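Local coordinates for protein uncharacterized aldehyde dehydrogenase AldY (Bacillus subtilis, PDB 4DNG) that probably oxidises aldehydes to carboxylates with NAD(+) and may help protect the cell against stress from ethanol and related compounds, at residues I164-A169 against E466-T471. Residues are numbered along the deposited sequence; the frame is centred on the assembly and turned at random.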
loop_
_atom_site.group_PDB
_atom_site.type_symbol
_atom_site.label_atom_id
_atom_site.label_comp_id
_atom_site.label_asym_id
_atom_site.label_seq_id
_atom_site.Cartn_x
_atom_site.Cartn_y
_atom_site.Cartn_z
ATOM N N ILE A 164 6.726 16.071 4.688
ATOM C CA ILE A 164 6.370 17.384 4.181
ATOM C C ILE A 164 7.062 17.667 2.829
ATOM O O ILE A 164 6.405 18.029 1.847
ATOM C CB ILE A 164 6.648 18.468 5.237
ATOM C CG1 ILE A 164 5.637 18.327 6.382
ATOM C CG2 ILE A 164 6.636 19.839 4.596
ATOM C CD1 ILE A 164 6.012 19.040 7.665
ATOM N N ALA A 165 8.366 17.437 2.752
ATOM C CA ALA A 165 9.121 17.930 1.582
ATOM C C ALA A 165 8.826 17.186 0.255
ATOM O O ALA A 165 8.598 17.822 -0.765
ATOM C CB ALA A 165 10.619 18.003 1.885
ATOM N N PRO A 166 8.821 15.840 0.264
ATOM C CA PRO A 166 8.349 15.152 -0.951
ATOM C C PRO A 166 6.902 15.496 -1.330
ATOM O O PRO A 166 6.601 15.717 -2.504
ATOM C CB PRO A 166 8.456 13.668 -0.591
ATOM C CG PRO A 166 8.819 13.612 0.863
ATOM C CD PRO A 166 9.472 14.913 1.202
ATOM N N ALA A 167 6.017 15.558 -0.342
ATOM C CA ALA A 167 4.632 15.929 -0.590
ATOM C C ALA A 167 4.544 17.219 -1.399
ATOM O O ALA A 167 3.945 17.259 -2.480
ATOM C CB ALA A 167 3.892 16.094 0.720
ATOM N N ILE A 168 5.142 18.273 -0.856
ATOM C CA ILE A 168 5.118 19.569 -1.506
ATOM C C ILE A 168 5.879 19.569 -2.849
ATOM O O ILE A 168 5.431 20.177 -3.818
ATOM C CB ILE A 168 5.621 20.666 -0.544
ATOM C CG1 ILE A 168 4.546 20.920 0.519
ATOM C CG2 ILE A 168 6.004 21.932 -1.312
ATOM C CD1 ILE A 168 5.067 21.600 1.765
ATOM N N ALA A 169 7.001 18.860 -2.910
ATOM C CA ALA A 169 7.774 18.746 -4.141
ATOM C C ALA A 169 6.943 18.212 -5.295
ATOM O O ALA A 169 7.128 18.618 -6.444
ATOM C CB ALA A 169 8.968 17.841 -3.919
ATOM N N GLU A 466 7.115 7.527 -6.176
ATOM C CA GLU A 466 5.942 6.655 -6.325
ATOM C C GLU A 466 4.970 6.822 -5.153
ATOM O O GLU A 466 3.765 6.739 -5.351
ATOM C CB GLU A 466 6.323 5.166 -6.442
ATOM C CG GLU A 466 7.465 4.811 -7.396
ATOM C CD GLU A 466 7.171 5.106 -8.866
ATOM O OE1 GLU A 466 6.004 4.992 -9.309
ATOM O OE2 GLU A 466 8.132 5.445 -9.593
ATOM N N GLU A 467 5.492 7.060 -3.945
ATOM C CA GLU A 467 4.657 7.111 -2.735
ATOM C C GLU A 467 3.772 8.339 -2.728
ATOM O O GLU A 467 2.626 8.274 -2.301
ATOM C CB GLU A 467 5.496 7.058 -1.446
ATOM C CG GLU A 467 5.861 5.662 -0.939
ATOM C CD GLU A 467 6.679 5.695 0.361
ATOM O OE1 GLU A 467 7.911 5.462 0.310
ATOM O OE2 GLU A 467 6.100 5.962 1.439
ATOM N N PHE A 468 4.295 9.446 -3.244
ATOM C CA PHE A 468 3.602 10.737 -3.186
ATOM C C PHE A 468 3.017 11.154 -4.524
ATOM O O PHE A 468 2.499 12.263 -4.668
ATOM C CB PHE A 468 4.531 11.822 -2.613
ATOM C CG PHE A 468 4.858 11.609 -1.161
ATOM C CD1 PHE A 468 4.039 12.136 -0.166
ATOM C CD2 PHE A 468 5.963 10.846 -0.789
ATOM C CE1 PHE A 468 4.323 11.925 1.178
ATOM C CE2 PHE A 468 6.248 10.629 0.545
ATOM C CZ PHE A 468 5.426 11.168 1.531
ATOM N N THR A 469 3.084 10.263 -5.506
ATOM C CA THR A 469 2.440 10.541 -6.792
ATOM C C THR A 469 1.559 9.410 -7.210
ATOM O O THR A 469 1.729 8.283 -6.735
ATOM C CB THR A 469 3.448 10.803 -7.926
ATOM O OG1 THR A 469 4.218 9.615 -8.185
ATOM C CG2 THR A 469 4.363 11.978 -7.567
ATOM N N VAL A 470 0.617 9.713 -8.102
ATOM C CA VAL A 470 -0.169 8.671 -8.748
ATOM C C VAL A 470 0.236 8.443 -10.217
ATOM O O VAL A 470 0.708 9.341 -10.932
ATOM C CB VAL A 470 -1.671 8.922 -8.578
ATOM C CG1 VAL A 470 -2.163 9.984 -9.550
ATOM C CG2 VAL A 470 -2.444 7.618 -8.734
ATOM N N THR A 471 0.083 7.208 -10.657
ATOM C CA THR A 471 0.356 6.860 -12.040
ATOM C C THR A 471 -0.960 6.940 -12.797
ATOM O O THR A 471 -1.914 6.228 -12.468
ATOM C CB THR A 471 0.994 5.461 -12.118
ATOM O OG1 THR A 471 2.411 5.595 -11.974
ATOM C CG2 THR A 471 0.692 4.763 -13.442
#
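Helix 156-169 and the weakly bonded end of helix 462-468, where strand 469-477 takes over, come nearest at Ala167 and Phe468, whose CA atoms lie 5.9 Å apart. Within 164-169 the backbone bonds Ile168 N to Ile164 O and Ala169 N to Ala165 O persist, but the helix is kinked at Pro166, whose nitrogen makes no bond to the preceding turn. With CG set opposite its carbonyl carbon (chi1 -68°), the Phe468 ring swings out beside its backbone N and lies over Pro166 and Ala167. Pro166 CB stands 4.1 Å from the Phe468 ring centroid, 24° off the normal, a CH-pi contact shifted toward CD2 and CE2. Ala167 N sits over the same face toward the rim, while Ala167 CA and CB close on Phe468 CD1 from beyond it, CB at 4.1 Å. A serine here would probably open a gap over Pro166 and Ala167 and leave the kinked turn without its aromatic cover. The Phe468 side chain is about 11 Å from that of Glu253, a predicted active-site residue. Asn172 ND2 bonds to both Ala167 O and Phe468 O, tying the two backbones together. Tyr118 of helix 98-118 touches Pro166. Helix 156-169 is the beta-alpha-beta crossover between parallel strands 135-150 and 173-177, whose Ile147 and Val174 touch Ala167; strand 469-477 runs antiparallel to 135-150 in the same sheet, Val470 pairing with Leu142.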